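Local structure of odorant-binding protein (Phormia regina, 5DIC) at residues D17-Q22 / G49-E54; E27-K32 / T42-C47; K83-K88 / E106-A111. The protein binds long-chain fatty acids such as palmitate in its helical interior and probably carries these poorly soluble molecules at the mouthparts of the blowfly. One frame throughout, in Å; residues are numbered along the deposited sequence.

Interaction 1: residues D17-Q22 / G49-E54. With PLM (palmitic acid), chain B.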
# COMPACT_ATOMS: atom_id res chain seq x y z
N ASP A 17 -11.44 -2.64 6.75
CA ASP A 17 -12.86 -2.37 6.83
C ASP A 17 -13.19 -0.94 6.42
O ASP A 17 -14.17 -0.69 5.69
CB ASP A 17 -13.38 -2.65 8.24
CG ASP A 17 -13.40 -4.12 8.59
OD1 ASP A 17 -13.28 -4.97 7.72
OD2 ASP A 17 -13.57 -4.42 9.78
N GLU A 18 -12.38 0.02 6.85
CA GLU A 18 -12.61 1.41 6.48
C GLU A 18 -12.59 1.57 4.96
O GLU A 18 -13.40 2.29 4.39
CB GLU A 18 -11.53 2.32 7.06
CG GLU A 18 -11.63 2.57 8.55
CD GLU A 18 -10.36 3.15 9.15
OE1 GLU A 18 -9.29 3.16 8.50
OE2 GLU A 18 -10.44 3.59 10.32
N CYS A 19 -11.61 0.95 4.32
CA CYS A 19 -11.43 1.14 2.88
C CYS A 19 -12.39 0.37 2.02
O CYS A 19 -12.79 0.82 0.94
CB CYS A 19 -9.99 0.86 2.55
SG CYS A 19 -8.89 2.15 3.20
N VAL A 20 -12.83 -0.80 2.48
CA VAL A 20 -13.89 -1.51 1.76
C VAL A 20 -15.14 -0.63 1.69
O VAL A 20 -15.80 -0.53 0.65
CB VAL A 20 -14.20 -2.87 2.45
CG1 VAL A 20 -15.56 -3.41 2.04
CG2 VAL A 20 -13.10 -3.89 2.15
N LYS A 21 -15.46 0.02 2.80
CA LYS A 21 -16.61 0.93 2.83
C LYS A 21 -16.37 2.19 1.98
O LYS A 21 -17.16 2.53 1.11
CB LYS A 21 -16.92 1.33 4.27
CG LYS A 21 -18.13 2.23 4.39
CD LYS A 21 -18.49 2.54 5.85
CE LYS A 21 -19.71 3.44 5.93
NZ LYS A 21 -20.10 3.72 7.33
N GLN A 22 -15.24 2.86 2.20
CA GLN A 22 -14.99 4.15 1.57
C GLN A 22 -14.89 4.04 0.06
O GLN A 22 -15.39 4.90 -0.68
CB GLN A 22 -13.70 4.77 2.10
CG GLN A 22 -13.41 6.15 1.56
CD GLN A 22 -12.21 6.76 2.22
OE1 GLN A 22 -12.25 7.13 3.37
NE2 GLN A 22 -11.10 6.80 1.50
N GLY A 49 -6.57 -0.23 -2.40
CA GLY A 49 -5.17 -0.21 -2.01
C GLY A 49 -4.71 1.21 -1.75
O GLY A 49 -3.99 1.46 -0.80
N THR A 50 -5.11 2.14 -2.63
CA THR A 50 -4.79 3.54 -2.42
C THR A 50 -5.30 4.04 -1.09
O THR A 50 -4.57 4.68 -0.32
CB THR A 50 -5.32 4.35 -3.61
OG1 THR A 50 -4.70 3.90 -4.82
CG2 THR A 50 -5.03 5.79 -3.50
N CYS A 51 -6.57 3.75 -0.82
CA CYS A 51 -7.16 4.08 0.46
C CYS A 51 -6.36 3.51 1.63
O CYS A 51 -6.12 4.19 2.62
CB CYS A 51 -8.60 3.58 0.51
SG CYS A 51 -9.48 3.81 2.05
N PHE A 52 -5.94 2.24 1.50
CA PHE A 52 -5.24 1.61 2.60
C PHE A 52 -3.97 2.39 2.90
O PHE A 52 -3.66 2.65 4.07
CB PHE A 52 -4.99 0.15 2.25
CG PHE A 52 -4.35 -0.62 3.36
CD1 PHE A 52 -5.13 -1.20 4.35
CD2 PHE A 52 -2.98 -0.73 3.45
CE1 PHE A 52 -4.55 -1.88 5.39
CE2 PHE A 52 -2.39 -1.40 4.51
CZ PHE A 52 -3.19 -1.96 5.47
N PHE A 53 -3.20 2.69 1.87
CA PHE A 53 -1.97 3.44 2.07
C PHE A 53 -2.17 4.84 2.57
O PHE A 53 -1.33 5.36 3.31
CB PHE A 53 -1.10 3.34 0.80
CG PHE A 53 -0.59 1.92 0.59
CD1 PHE A 53 0.22 1.31 1.55
CD2 PHE A 53 -0.97 1.20 -0.51
CE1 PHE A 53 0.62 0.00 1.40
CE2 PHE A 53 -0.57 -0.11 -0.69
CZ PHE A 53 0.22 -0.71 0.28
N GLU A 54 -3.30 5.43 2.22
CA GLU A 54 -3.70 6.70 2.83
C GLU A 54 -4.00 6.54 4.33
O GLU A 54 -3.52 7.32 5.16
CB GLU A 54 -4.90 7.30 2.10
CG GLU A 54 -4.61 7.77 0.69
CD GLU A 54 -5.83 8.09 -0.14
OE1 GLU A 54 -6.97 7.73 0.26
OE2 GLU A 54 -5.66 8.69 -1.23
C1 PLM B . -0.64 0.05 10.09
O1 PLM B . 0.47 0.62 9.93
O2 PLM B . -1.68 0.68 10.36
C2 PLM B . -0.81 -1.44 9.93
C3 PLM B . 0.43 -2.12 9.37
C4 PLM B . 0.62 -1.81 7.90
C5 PLM B . 1.63 -2.79 7.32
C6 PLM B . 2.10 -2.34 5.96
C7 PLM B . 3.09 -1.21 6.09
C8 PLM B . 3.67 -0.99 4.72
C9 PLM B . 4.14 0.44 4.65
CA PLM B . 5.04 0.74 3.46
CB PLM B . 4.45 1.66 2.41
CC PLM B . 5.15 1.51 1.06
CD PLM B . 4.14 1.38 -0.08
CE PLM B . 3.29 2.64 -0.30
CF PLM B . 2.39 2.50 -1.54
CG PLM B . 1.56 3.73 -1.89
O HOH W 1 -8.57 7.86 2.52
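Gln-22 lays the amide end of its side chain over the disulfide between Cys-19 and Cys-51, its NE2 reaching to 3.4 Å from Cys-51 SG. With CG anti to the backbone N (chi1 -176°) and the chain extended beyond it, the amide is carried across toward the helix of residues 49-54. There a water takes a hydrogen bond from Gln-22 NE2 at 2.9 Å and gives one to Glu-54 OE1 at 2.8 Å, a relay between side chains that do not bond directly. Both ends have further partners: Gln-22 OE1 accepts from Lys-55, and Glu-54 forms a salt bridge with Arg-97.

Beneath this polar layer lies the covalent link, Cys-19 SG to Cys-51 SG at 2.1 Å with chi3 -81°. Such a bond between helices is a hallmark of the PBP/GOBP fold, in which three disulfides tie a compact bundle of helices together around a ligand cavity. Here the two cysteine CA atoms are 5.7 Å apart, and the short helical segments run at 134° to each other, about midway between perpendicular and antiparallel. Cys-19 SG also comes within 3.4 Å of Phe-52 N. Phe-53 points away from the residue 17-22 helix and into the cavity, where palmitate CF sits 3.6 Å above the ring plane, over its centre; Phe-52 CD2 lies off toward the rim on the opposite face.

Interaction 2: residues E27-K32 / T42-C47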
# COMPACT_ATOMS: atom_id res chain seq x y z
N GLU A 27 -18.38 -7.35 -2.44
CA GLU A 27 -18.08 -8.50 -1.58
C GLU A 27 -17.02 -9.41 -2.22
O GLU A 27 -16.11 -9.88 -1.55
CB GLU A 27 -19.34 -9.32 -1.28
CG GLU A 27 -19.17 -10.33 -0.15
CD GLU A 27 -20.41 -11.18 0.07
OE1 GLU A 27 -20.72 -12.01 -0.81
OE2 GLU A 27 -21.07 -11.00 1.12
N GLU A 28 -17.15 -9.67 -3.50
CA GLU A 28 -16.18 -10.50 -4.19
C GLU A 28 -14.79 -9.87 -4.21
O GLU A 28 -13.78 -10.54 -3.96
CB GLU A 28 -16.67 -10.83 -5.58
CG GLU A 28 -15.83 -11.86 -6.26
CD GLU A 28 -14.82 -11.30 -7.17
OE1 GLU A 28 -14.68 -10.07 -7.20
OE2 GLU A 28 -14.18 -12.09 -7.88
N GLU A 29 -14.74 -8.58 -4.48
CA GLU A 29 -13.46 -7.88 -4.51
C GLU A 29 -12.82 -7.88 -3.12
O GLU A 29 -11.61 -8.06 -2.98
CB GLU A 29 -13.64 -6.42 -5.01
CG GLU A 29 -13.91 -6.33 -6.50
CD GLU A 29 -14.43 -4.96 -6.96
OE1 GLU A 29 -15.11 -4.27 -6.18
OE2 GLU A 29 -14.20 -4.64 -8.15
N ALA A 30 -13.64 -7.66 -2.09
CA ALA A 30 -13.13 -7.64 -0.71
C ALA A 30 -12.54 -8.99 -0.33
O ALA A 30 -11.52 -9.04 0.33
CB ALA A 30 -14.23 -7.25 0.28
N THR A 31 -13.18 -10.08 -0.74
CA THR A 31 -12.65 -11.40 -0.42
C THR A 31 -11.35 -11.70 -1.20
O THR A 31 -10.42 -12.28 -0.65
CB THR A 31 -13.72 -12.49 -0.53
OG1 THR A 31 -13.21 -13.65 0.12
CG2 THR A 31 -14.04 -12.87 -1.88
N LYS A 32 -11.27 -11.25 -2.45
CA LYS A 32 -9.99 -11.33 -3.14
C LYS A 32 -8.92 -10.60 -2.36
O LYS A 32 -7.81 -11.12 -2.17
CB LYS A 32 -10.07 -10.80 -4.57
CG LYS A 32 -10.82 -11.74 -5.50
CD LYS A 32 -10.66 -11.36 -6.95
CE LYS A 32 -11.51 -10.21 -7.39
NZ LYS A 32 -11.70 -10.27 -8.87
N THR A 42 -9.04 -5.10 -10.13
CA THR A 42 -10.09 -4.28 -10.69
C THR A 42 -9.91 -2.80 -10.27
O THR A 42 -9.14 -2.52 -9.33
CB THR A 42 -11.46 -4.75 -10.23
OG1 THR A 42 -11.53 -4.55 -8.83
CG2 THR A 42 -11.70 -6.24 -10.54
N PRO A 43 -10.66 -1.88 -10.88
CA PRO A 43 -10.53 -0.48 -10.48
C PRO A 43 -10.81 -0.25 -8.98
O PRO A 43 -10.10 0.50 -8.34
CB PRO A 43 -11.52 0.25 -11.39
CG PRO A 43 -11.50 -0.59 -12.63
CD PRO A 43 -11.42 -2.01 -12.14
N ALA A 44 -11.82 -0.92 -8.42
CA ALA A 44 -12.14 -0.72 -7.03
C ALA A 44 -11.08 -1.34 -6.13
O ALA A 44 -10.83 -0.83 -5.03
CB ALA A 44 -13.52 -1.26 -6.68
N MET A 45 -10.43 -2.42 -6.57
CA MET A 45 -9.31 -2.95 -5.81
C MET A 45 -8.12 -1.97 -5.78
O MET A 45 -7.46 -1.84 -4.75
CB MET A 45 -8.89 -4.31 -6.36
CG MET A 45 -9.95 -5.38 -6.14
SD MET A 45 -9.67 -6.89 -7.07
CE MET A 45 -8.22 -7.49 -6.22
N LYS A 46 -7.87 -1.30 -6.91
CA LYS A 46 -6.84 -0.26 -6.91
C LYS A 46 -7.20 0.88 -5.97
O LYS A 46 -6.34 1.40 -5.25
CB LYS A 46 -6.64 0.29 -8.32
CG LYS A 46 -6.08 -0.72 -9.31
CD LYS A 46 -5.83 -0.02 -10.66
CE LYS A 46 -5.30 -0.91 -11.75
NZ LYS A 46 -5.18 -0.05 -12.98
N CYS A 47 -8.47 1.27 -5.96
CA CYS A 47 -8.87 2.30 -5.02
C CYS A 47 -8.77 1.84 -3.58
O CYS A 47 -8.34 2.60 -2.72
CB CYS A 47 -10.28 2.77 -5.29
SG CYS A 47 -10.48 3.74 -6.81
O HOH W 2 -13.81 -2.46 -9.82
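Thr-42 meets Glu-29 through a hydrogen bond from OG1 to OE2 of 2.8 Å, the oxygen being approached from above the carboxylate plane, 48° out of it. The same OG1 works in a second direction. With chi1 at 65° it sits between the backbone N and the carbonyl carbon, and it accepts from Met-45 N at 3.3 Å, capping the first turn of the helix. One hydroxyl thus links the carboxylate to the helix start, whose partial positive charge would be expected to favour a nearby carboxylate.

At Ala-44 the methyl CB lies 3.4 Å from Glu-29 OE1, while a water accepts from Ala-44 N and donates to Glu-29 OE2 at 2.8 Å. Glu-29 OE1 also accepts from Ser-26 N. With an alanine at the Glu-29 position, the Thr-42 hydroxyl would probably lose its acceptor across the contact, and the bridging water one of its mates.

Met-45 supplies the apolar part: its CG packs 4.0 Å from Glu-29 CB, and its SD lies 3.8 Å from Lys-32 CE, the Met-45 and Lys-32 side chains crossing at about a right angle. A weak bond from Thr-42 N to Met-45 SD, 3.6 Å long, closes back on the threonine. Thr-42 as N-cap and Met-45 three residues on form a capping box, the motif that here starts the helix of residues 43-55.

Interaction 3: residues K83-K88 / E106-A111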
# COMPACT_ATOMS: atom_id res chain seq x y z
N LYS A 83 15.25 3.96 1.79
CA LYS A 83 15.50 5.27 1.15
C LYS A 83 15.71 5.11 -0.35
O LYS A 83 15.23 5.92 -1.14
CB LYS A 83 16.72 5.95 1.79
CG LYS A 83 16.41 6.50 3.17
CD LYS A 83 17.59 7.20 3.81
CE LYS A 83 17.16 7.86 5.11
NZ LYS A 83 18.28 8.55 5.82
N ALA A 84 16.38 4.03 -0.75
CA ALA A 84 16.60 3.79 -2.15
C ALA A 84 15.28 3.49 -2.86
O ALA A 84 15.03 3.97 -3.97
CB ALA A 84 17.59 2.66 -2.36
N ALA A 85 14.41 2.71 -2.23
CA ALA A 85 13.09 2.41 -2.81
C ALA A 85 12.23 3.67 -2.91
O ALA A 85 11.54 3.89 -3.91
CB ALA A 85 12.37 1.39 -1.96
N LEU A 86 12.31 4.53 -1.89
CA LEU A 86 11.64 5.82 -1.96
C LEU A 86 12.14 6.63 -3.14
O LEU A 86 11.34 7.21 -3.88
CB LEU A 86 11.83 6.61 -0.66
CG LEU A 86 10.93 6.15 0.49
CD1 LEU A 86 11.50 6.60 1.81
CD2 LEU A 86 9.53 6.65 0.31
N ASP A 87 13.46 6.68 -3.34
CA ASP A 87 13.99 7.48 -4.42
C ASP A 87 13.49 7.01 -5.77
O ASP A 87 13.26 7.81 -6.68
CB ASP A 87 15.52 7.43 -4.42
CG ASP A 87 16.15 8.35 -3.38
OD1 ASP A 87 15.49 9.28 -2.89
OD2 ASP A 87 17.35 8.15 -3.10
N LYS A 88 13.34 5.70 -5.90
CA LYS A 88 12.90 5.11 -7.16
C LYS A 88 11.40 5.13 -7.40
O LYS A 88 10.98 5.16 -8.56
CB LYS A 88 13.41 3.69 -7.22
CG LYS A 88 14.92 3.69 -7.30
CD LYS A 88 15.49 2.77 -8.36
CE LYS A 88 15.60 1.34 -7.86
NZ LYS A 88 16.10 0.45 -8.94
N GLU A 106 3.14 -1.05 -6.78
CA GLU A 106 3.84 -2.01 -7.63
C GLU A 106 5.34 -1.76 -7.68
O GLU A 106 6.14 -2.70 -7.67
CB GLU A 106 3.28 -2.01 -9.06
CG GLU A 106 1.85 -2.58 -9.23
CD GLU A 106 1.76 -3.75 -10.21
OE1 GLU A 106 2.06 -4.89 -9.79
OE2 GLU A 106 1.36 -3.56 -11.39
N CYS A 107 5.71 -0.48 -7.67
CA CYS A 107 7.11 -0.12 -7.67
C CYS A 107 7.78 -0.57 -6.36
O CYS A 107 8.89 -1.13 -6.40
CB CYS A 107 7.29 1.36 -7.91
SG CYS A 107 9.00 1.96 -8.00
N PHE A 108 7.13 -0.34 -5.23
CA PHE A 108 7.70 -0.80 -3.96
C PHE A 108 7.81 -2.33 -3.91
O PHE A 108 8.78 -2.86 -3.38
CB PHE A 108 6.90 -0.28 -2.77
CG PHE A 108 7.32 1.09 -2.32
CD1 PHE A 108 8.40 1.28 -1.46
CD2 PHE A 108 6.62 2.20 -2.74
CE1 PHE A 108 8.77 2.53 -1.04
CE2 PHE A 108 6.99 3.46 -2.31
CZ PHE A 108 8.06 3.62 -1.47
N GLU A 109 6.83 -3.02 -4.47
CA GLU A 109 6.88 -4.47 -4.51
C GLU A 109 8.05 -4.94 -5.37
O GLU A 109 8.71 -5.93 -5.05
CB GLU A 109 5.57 -5.08 -4.99
CG GLU A 109 4.45 -5.06 -3.96
CD GLU A 109 4.75 -5.88 -2.70
OE1 GLU A 109 5.59 -6.81 -2.75
OE2 GLU A 109 4.15 -5.61 -1.65
N LYS A 110 8.31 -4.24 -6.47
CA LYS A 110 9.46 -4.56 -7.32
C LYS A 110 10.75 -4.34 -6.54
O LYS A 110 11.66 -5.17 -6.60
CB LYS A 110 9.41 -3.74 -8.60
CG LYS A 110 10.58 -3.95 -9.52
CD LYS A 110 10.38 -3.18 -10.82
CE LYS A 110 11.35 -3.59 -11.92
NZ LYS A 110 10.75 -3.45 -13.27
N ALA A 111 10.83 -3.24 -5.80
CA ALA A 111 12.01 -2.94 -4.97
C ALA A 111 12.23 -4.05 -3.94
O ALA A 111 13.35 -4.49 -3.72
CB ALA A 111 11.87 -1.58 -4.30
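Phe-108 swings its ring across to the helix of residues 83-88, although its CB does not point there. A chi1 of -86° sets the ring on the side of its helix nearest Ala-85 and Leu-86, and CE1 and CZ come closest to the partner helix. Leu-86 completes the match from the facing helix. Its CB leaves the backbone away from the partner helix, yet with CG anti to the carbonyl carbon (chi1 -77°) the branch turns back, and methyl CD2 arrives at the edge of the ring, in its plane, 3.8 Å from Phe-108 CZ. The methyl of Ala-85 comes obliquely, its CB 3.9 Å from Phe-108 CE1.

That same methyl also touches Ala-111, CB to CB at 3.8 Å, where the two backbones come near enough for small residues to meet: the CA atoms of Ala-85 and Ala-111 are 5.9 Å apart. At the other end Cys-107 SG lies 3.8 Å from Lys-88 O and is bonded to Cys-89 at the end of the same helix as Lys-88.

The segments 83-88 and 106-111, on helices 79-89 and 97-113, run at 141° to each other, and Leu-86 also rests on helix 66-77. One bound palmitate touches Ala-85 and another touches Phe-108. Since the side-chain contacts are methyls and an aromatic edge, cohesion here probably rests on shape and the exclusion of water, with the disulfide fixing one end, as suits the wall of a fatty-acid cavity.

Interactions 1 and 3 are buried contacts on opposite sides of the chain's centre, whereas interaction 2 lies at the surface. Interactions 1 and 2 share helix 43-55, which one grips near its C-terminal end and the other at its start; they touch where Val-20 meets Ala-30, and interaction 2 is nested within the loop that interaction 1 closes. Interaction 3 follows later in the chain, its centre about 21 Å from that of interaction 1. Chemistry follows place: a covalent bond with a water relay at its flank in interaction 1, a carboxylate and a helix cap in interaction 2, and hydrocarbon packing in interaction 3. Both buried contacts include residues that reach bound palmitate.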